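Local coordinates for conserved hypothetical protein (Thermoplasma acidophilum DSM 1728, PDB 1Q7H) that is of unknown function but carries a PUA domain and probably binds RNA, with a possible role in translation initiation, at residues A[15-29]-A[56-70]. Numbering follows the deposited sequence.
Sequences IWEQMSRYGIDITGE and LIPSVYLLNYRNPSR. Unlike the reference sequence in segment 15-29: Gln18 (reference Ala), Ser20 (reference Ala).
Helix 15-20 crosses strand 56-58 at -69° with 9.5 Å between their axes, and past the helix the chain closes on residues 66-70, bringing the CA atoms of Ile24 and Pro68 to 4.5 Å. Ile24 N bonds Met19 O and Gly23 N bonds Ser20 O, with Gly23 at positive phi as the C-prime residue: a Schellman motif. It places Ile24 in the apolar core of this pre-PUA (DUF1947) region. There CG2, anti to the backbone N, meets Leu62 CG at 3.7 Å, while CD1 reaches Pro58 and Leu63. Met19, modelled as selenomethionine, folds back on itself so that SE lies 3.8 Å from Pro58 CB. Phe108 of strand 106-111 touches Tyr22, Pro58, Leu63 and Pro68, tying this core to the PUA sheet. Two backbone carbonyls of the turn each accept one hydrogen bond from residues 69-70: Tyr22 O from Ser69 N (2.9 Å), and Arg21 O from Arg70 NH1 (2.9 Å), which sits above the carbonyl plane. The Arg70 guanidinium and Tyr22 ring planes are 8° apart, but NH1 approaches obliquely, 3.4 Å from Tyr22 CD1; water 1 links NH1 to Arg21 NH2. A leucine in place of Arg70 would probably leave Arg21 O without this donor and break the water bridge. At the far edge, Tyr65 OH donates to Glu29 OE2 over 2.6 Å, meeting the carboxylate on its syn side, 24° out of plane.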
loop_
_atom_site.group_PDB
_atom_site.type_symbol
_atom_site.label_atom_id
_atom_site.label_comp_id
_atom_site.label_asym_id
_atom_site.label_seq_id
_atom_site.Cartn_x
_atom_site.Cartn_y
_atom_site.Cartn_z
ATOM N N ILE A 15 6.141 12.312 7.660
ATOM C CA ILE A 15 5.559 11.035 7.296
ATOM C C ILE A 15 4.035 11.111 7.347
ATOM O O ILE A 15 3.363 10.535 6.496
ATOM C CB ILE A 15 6.061 9.916 8.228
ATOM C CG1 ILE A 15 7.592 9.904 8.240
ATOM C CG2 ILE A 15 5.546 8.578 7.760
ATOM C CD1 ILE A 15 8.211 9.716 6.877
ATOM N N TRP A 16 3.488 11.831 8.325
ATOM C CA TRP A 16 2.034 11.959 8.422
ATOM C C TRP A 16 1.497 12.632 7.168
ATOM O O TRP A 16 0.479 12.212 6.603
ATOM C CB TRP A 16 1.611 12.812 9.623
ATOM C CG TRP A 16 2.129 12.355 10.953
ATOM C CD1 TRP A 16 2.545 11.099 11.293
ATOM C CD2 TRP A 16 2.262 13.156 12.133
ATOM N NE1 TRP A 16 2.933 11.070 12.614
ATOM C CE2 TRP A 16 2.770 12.319 13.151
ATOM C CE3 TRP A 16 2.006 14.503 12.425
ATOM C CZ2 TRP A 16 3.024 12.785 14.440
ATOM C CZ3 TRP A 16 2.260 14.967 13.709
ATOM C CH2 TRP A 16 2.764 14.109 14.700
ATOM N N GLU A 17 2.184 13.688 6.746
ATOM C CA GLU A 17 1.783 14.440 5.571
ATOM C C GLU A 17 1.889 13.604 4.306
ATOM O O GLU A 17 1.050 13.708 3.426
ATOM C CB GLU A 17 2.627 15.708 5.439
ATOM C CG GLU A 17 2.563 16.621 6.645
ATOM C CD GLU A 17 3.467 17.840 6.501
ATOM O OE1 GLU A 17 4.587 17.692 5.958
ATOM O OE2 GLU A 17 3.066 18.940 6.943
ATOM N N GLN A 18 2.921 12.777 4.205
ATOM C CA GLN A 18 3.066 11.923 3.029
ATOM C C GLN A 18 1.894 10.942 2.935
ATOM O O GLN A 18 1.337 10.728 1.862
ATOM C CB GLN A 18 4.373 11.138 3.094
ATOM C CG GLN A 18 5.584 11.974 2.738
ATOM C CD GLN A 18 5.642 12.309 1.261
ATOM O OE1 GLN A 18 6.355 13.220 0.853
ATOM N NE2 GLN A 18 4.902 11.560 0.449
HETATM N N MSE A 19 1.532 10.342 4.064
HETATM C CA MSE A 19 0.433 9.391 4.099
HETATM C C MSE A 19 -0.926 10.072 3.916
HETATM O O MSE A 19 -1.853 9.476 3.363
HETATM C CB MSE A 19 0.467 8.614 5.412
HETATM C CG MSE A 19 1.658 7.677 5.532
HETATM SE SE MSE A 19 1.736 6.342 4.102
HETATM C CE MSE A 19 2.947 7.253 2.885
ATOM N N SER A 20 -1.043 11.316 4.375
ATOM C CA SER A 20 -2.291 12.069 4.241
ATOM C C SER A 20 -2.610 12.310 2.761
ATOM O O SER A 20 -3.746 12.595 2.394
ATOM C CB SER A 20 -2.196 13.412 4.980
ATOM O OG SER A 20 -3.453 14.088 4.994
ATOM N N ARG A 21 -1.603 12.192 1.908
ATOM C CA ARG A 21 -1.811 12.374 0.477
ATOM C C ARG A 21 -2.791 11.337 -0.048
ATOM O O ARG A 21 -3.474 11.563 -1.044
ATOM C CB ARG A 21 -0.494 12.213 -0.280
ATOM C CG ARG A 21 0.472 13.384 -0.160
ATOM C CD ARG A 21 1.708 13.089 -0.987
ATOM N NE ARG A 21 1.335 12.512 -2.278
ATOM C CZ ARG A 21 2.150 11.798 -3.047
ATOM N NH1 ARG A 21 3.399 11.570 -2.661
ATOM N NH2 ARG A 21 1.712 11.304 -4.198
ATOM N N TYR A 22 -2.846 10.191 0.619
ATOM C CA TYR A 22 -3.729 9.112 0.198
ATOM C C TYR A 22 -4.903 8.971 1.142
ATOM O O TYR A 22 -5.627 7.977 1.100
ATOM C CB TYR A 22 -2.944 7.800 0.144
ATOM C CG TYR A 22 -1.818 7.847 -0.847
ATOM C CD1 TYR A 22 -2.077 7.901 -2.213
ATOM C CD2 TYR A 22 -0.486 7.861 -0.424
ATOM C CE1 TYR A 22 -1.042 7.969 -3.142
ATOM C CE2 TYR A 22 0.558 7.928 -1.346
ATOM C CZ TYR A 22 0.271 7.982 -2.705
ATOM O OH TYR A 22 1.293 8.045 -3.632
ATOM N N GLY A 23 -5.083 9.972 1.997
ATOM C CA GLY A 23 -6.172 9.939 2.954
ATOM C C GLY A 23 -5.916 8.998 4.121
ATOM O O GLY A 23 -6.841 8.671 4.858
ATOM N N ILE A 24 -4.670 8.550 4.282
ATOM C CA ILE A 24 -4.311 7.659 5.390
ATOM C C ILE A 24 -3.943 8.607 6.530
ATOM O O ILE A 24 -2.920 9.296 6.484
ATOM C CB ILE A 24 -3.106 6.742 5.000
ATOM C CG1 ILE A 24 -3.499 5.871 3.798
ATOM C CG2 ILE A 24 -2.703 5.852 6.183
ATOM C CD1 ILE A 24 -2.404 4.999 3.227
ATOM N N ASP A 25 -4.789 8.645 7.549
ATOM C CA ASP A 25 -4.612 9.557 8.674
ATOM C C ASP A 25 -3.893 9.021 9.908
ATOM O O ASP A 25 -4.480 8.285 10.700
ATOM C CB ASP A 25 -5.993 10.087 9.093
ATOM C CG ASP A 25 -5.919 11.148 10.175
ATOM O OD1 ASP A 25 -4.839 11.349 10.775
ATOM O OD2 ASP A 25 -6.959 11.781 10.435
ATOM N N ILE A 26 -2.628 9.405 10.079
ATOM C CA ILE A 26 -1.854 8.996 11.251
ATOM C C ILE A 26 -1.302 10.232 11.950
ATOM O O ILE A 26 -0.342 10.155 12.706
ATOM C CB ILE A 26 -0.668 8.072 10.893
ATOM C CG1 ILE A 26 0.148 8.686 9.755
ATOM C CG2 ILE A 26 -1.173 6.681 10.525
ATOM C CD1 ILE A 26 1.413 7.912 9.437
ATOM N N THR A 27 -1.910 11.378 11.683
ATOM C CA THR A 27 -1.473 12.627 12.297
ATOM C C THR A 27 -1.436 12.460 13.809
ATOM O O THR A 27 -2.381 11.944 14.399
ATOM C CB THR A 27 -2.435 13.772 11.942
ATOM O OG1 THR A 27 -2.300 14.085 10.552
ATOM C CG2 THR A 27 -2.135 15.008 12.772
ATOM N N GLY A 28 -0.335 12.874 14.428
ATOM C CA GLY A 28 -0.215 12.756 15.871
ATOM C C GLY A 28 0.386 11.457 16.384
ATOM O O GLY A 28 0.732 11.362 17.560
ATOM N N GLU A 29 0.511 10.451 15.526
ATOM C CA GLU A 29 1.085 9.173 15.949
ATOM C C GLU A 29 2.612 9.274 16.031
ATOM O O GLU A 29 3.260 9.754 15.100
ATOM C CB GLU A 29 0.702 8.079 14.954
ATOM C CG GLU A 29 -0.794 7.988 14.675
ATOM C CD GLU A 29 -1.487 6.883 15.458
ATOM O OE1 GLU A 29 -0.832 6.239 16.310
ATOM O OE2 GLU A 29 -2.697 6.660 15.215
ATOM N N LEU A 56 7.662 6.232 -0.423
ATOM C CA LEU A 56 7.160 5.880 0.891
ATOM C C LEU A 56 5.923 5.030 0.625
ATOM O O LEU A 56 4.972 5.476 -0.012
ATOM C CB LEU A 56 6.791 7.120 1.693
ATOM C CG LEU A 56 7.963 7.873 2.309
ATOM C CD1 LEU A 56 7.461 9.160 2.913
ATOM C CD2 LEU A 56 8.632 7.007 3.368
ATOM N N ILE A 57 5.958 3.805 1.126
ATOM C CA ILE A 57 4.893 2.834 0.938
ATOM C C ILE A 57 4.214 2.469 2.254
ATOM O O ILE A 57 4.886 2.110 3.220
ATOM C CB ILE A 57 5.494 1.536 0.332
ATOM C CG1 ILE A 57 6.129 1.844 -1.029
ATOM C CG2 ILE A 57 4.446 0.456 0.220
ATOM C CD1 ILE A 57 6.922 0.682 -1.598
ATOM N N PRO A 58 2.874 2.574 2.323
ATOM C CA PRO A 58 2.196 2.209 3.579
ATOM C C PRO A 58 2.225 0.688 3.640
ATOM O O PRO A 58 2.184 0.036 2.601
ATOM C CB PRO A 58 0.781 2.734 3.370
ATOM C CG PRO A 58 0.592 2.576 1.857
ATOM C CD PRO A 58 1.914 3.104 1.337
ATOM N N SER A 59 2.319 0.116 4.832
ATOM C CA SER A 59 2.326 -1.333 4.947
ATOM C C SER A 59 0.881 -1.817 4.889
ATOM O O SER A 59 -0.046 -1.025 5.032
ATOM C CB SER A 59 2.939 -1.768 6.280
ATOM O OG SER A 59 2.030 -1.550 7.339
ATOM N N VAL A 60 0.683 -3.113 4.681
ATOM C CA VAL A 60 -0.669 -3.626 4.660
ATOM C C VAL A 60 -1.275 -3.461 6.053
ATOM O O VAL A 60 -2.490 -3.378 6.183
ATOM C CB VAL A 60 -0.733 -5.109 4.222
ATOM C CG1 VAL A 60 -0.515 -5.209 2.712
ATOM C CG2 VAL A 60 0.315 -5.928 4.974
ATOM N N TYR A 61 -0.435 -3.395 7.090
ATOM C CA TYR A 61 -0.957 -3.210 8.447
ATOM C C TYR A 61 -1.517 -1.803 8.574
ATOM O O TYR A 61 -2.577 -1.605 9.162
ATOM C CB TYR A 61 0.131 -3.405 9.511
ATOM C CG TYR A 61 0.863 -4.715 9.399
ATOM C CD1 TYR A 61 0.195 -5.881 9.020
ATOM C CD2 TYR A 61 2.230 -4.792 9.661
ATOM C CE1 TYR A 61 0.877 -7.097 8.901
ATOM C CE2 TYR A 61 2.920 -5.994 9.548
ATOM C CZ TYR A 61 2.242 -7.140 9.168
ATOM O OH TYR A 61 2.935 -8.316 9.048
ATOM N N LEU A 62 -0.802 -0.820 8.028
ATOM C CA LEU A 62 -1.285 0.550 8.099
ATOM C C LEU A 62 -2.565 0.681 7.272
ATOM O O LEU A 62 -3.515 1.328 7.693
ATOM C CB LEU A 62 -0.234 1.542 7.594
ATOM C CG LEU A 62 -0.713 3.002 7.549
ATOM C CD1 LEU A 62 -1.215 3.428 8.936
ATOM C CD2 LEU A 62 0.420 3.909 7.112
ATOM N N LEU A 63 -2.597 0.059 6.098
ATOM C CA LEU A 63 -3.783 0.139 5.259
ATOM C C LEU A 63 -5.030 -0.352 6.002
ATOM O O LEU A 63 -6.135 0.162 5.801
ATOM C CB LEU A 63 -3.591 -0.680 3.982
ATOM C CG LEU A 63 -2.598 -0.160 2.936
ATOM C CD1 LEU A 63 -2.633 -1.084 1.734
ATOM C CD2 LEU A 63 -2.954 1.249 2.508
ATOM N N ASN A 64 -4.850 -1.334 6.874
ATOM C CA ASN A 64 -5.979 -1.887 7.603
ATOM C C ASN A 64 -6.250 -1.178 8.915
ATOM O O ASN A 64 -7.332 -1.303 9.472
ATOM C CB ASN A 64 -5.776 -3.386 7.818
ATOM C CG ASN A 64 -5.943 -4.174 6.529
ATOM O OD1 ASN A 64 -5.017 -4.855 6.053
ATOM N ND2 ASN A 64 -7.129 -4.077 5.949
ATOM N N TYR A 65 -5.270 -0.416 9.394
ATOM C CA TYR A 65 -5.416 0.339 10.630
ATOM C C TYR A 65 -6.056 1.701 10.319
ATOM O O TYR A 65 -6.909 2.185 11.057
ATOM C CB TYR A 65 -4.040 0.526 11.279
ATOM C CG TYR A 65 -3.994 1.555 12.386
ATOM C CD1 TYR A 65 -4.915 1.522 13.434
ATOM C CD2 TYR A 65 -3.009 2.543 12.405
ATOM C CE1 TYR A 65 -4.858 2.444 14.475
ATOM C CE2 TYR A 65 -2.937 3.469 13.450
ATOM C CZ TYR A 65 -3.865 3.414 14.480
ATOM O OH TYR A 65 -3.808 4.322 15.518
ATOM N N ARG A 66 -5.637 2.311 9.217
ATOM C CA ARG A 66 -6.157 3.614 8.800
ATOM C C ARG A 66 -6.353 3.576 7.289
ATOM O O ARG A 66 -5.426 3.879 6.532
ATOM C CB ARG A 66 -5.153 4.714 9.170
ATOM C CG ARG A 66 -5.070 5.002 10.653
ATOM C CD ARG A 66 -6.290 5.766 11.107
ATOM N NE ARG A 66 -6.334 5.967 12.549
ATOM C CZ ARG A 66 -7.000 5.191 13.397
ATOM N NH1 ARG A 66 -7.687 4.142 12.953
ATOM N NH2 ARG A 66 -7.004 5.487 14.690
ATOM N N ASN A 67 -7.555 3.196 6.852
ATOM C CA ASN A 67 -7.847 3.073 5.427
ATOM C C ASN A 67 -7.549 4.313 4.600
ATOM O O ASN A 67 -7.722 5.431 5.061
ATOM C CB ASN A 67 -9.327 2.737 5.180
ATOM C CG ASN A 67 -9.763 1.412 5.792
ATOM O OD1 ASN A 67 -8.957 0.529 6.085
ATOM N ND2 ASN A 67 -11.061 1.263 5.956
ATOM N N PRO A 68 -7.058 4.124 3.369
ATOM C CA PRO A 68 -6.783 5.279 2.518
ATOM C C PRO A 68 -8.167 5.682 1.996
ATOM O O PRO A 68 -9.112 4.890 2.079
ATOM C CB PRO A 68 -5.909 4.687 1.406
ATOM C CG PRO A 68 -6.411 3.289 1.306
ATOM C CD PRO A 68 -6.482 2.905 2.776
ATOM N N SER A 69 -8.294 6.886 1.454
ATOM C CA SER A 69 -9.581 7.337 0.933
ATOM C C SER A 69 -9.571 7.458 -0.584
ATOM O O SER A 69 -10.572 7.828 -1.183
ATOM C CB SER A 69 -9.973 8.679 1.547
ATOM O OG SER A 69 -9.011 9.673 1.245
ATOM N N ARG A 70 -8.436 7.166 -1.205
ATOM C CA ARG A 70 -8.351 7.231 -2.659
ATOM C C ARG A 70 -7.433 6.145 -3.180
ATOM O O ARG A 70 -6.702 5.519 -2.412
ATOM C CB ARG A 70 -7.848 8.612 -3.118
ATOM C CG ARG A 70 -6.540 9.072 -2.465
ATOM C CD ARG A 70 -6.239 10.546 -2.776
ATOM N NE ARG A 70 -5.812 10.755 -4.160
ATOM C CZ ARG A 70 -4.545 10.755 -4.579
ATOM N NH1 ARG A 70 -3.547 10.562 -3.724
ATOM N NH2 ARG A 70 -4.274 10.946 -5.863
HETATM O O HOH W 1 -0.964 11.417 -5.272
HETATM O O HOH W 2 -7.170 7.059 7.356
HETATM O O HOH W 3 -4.607 7.720 13.807
HETATM O O HOH W 4 -5.599 7.662 16.887
#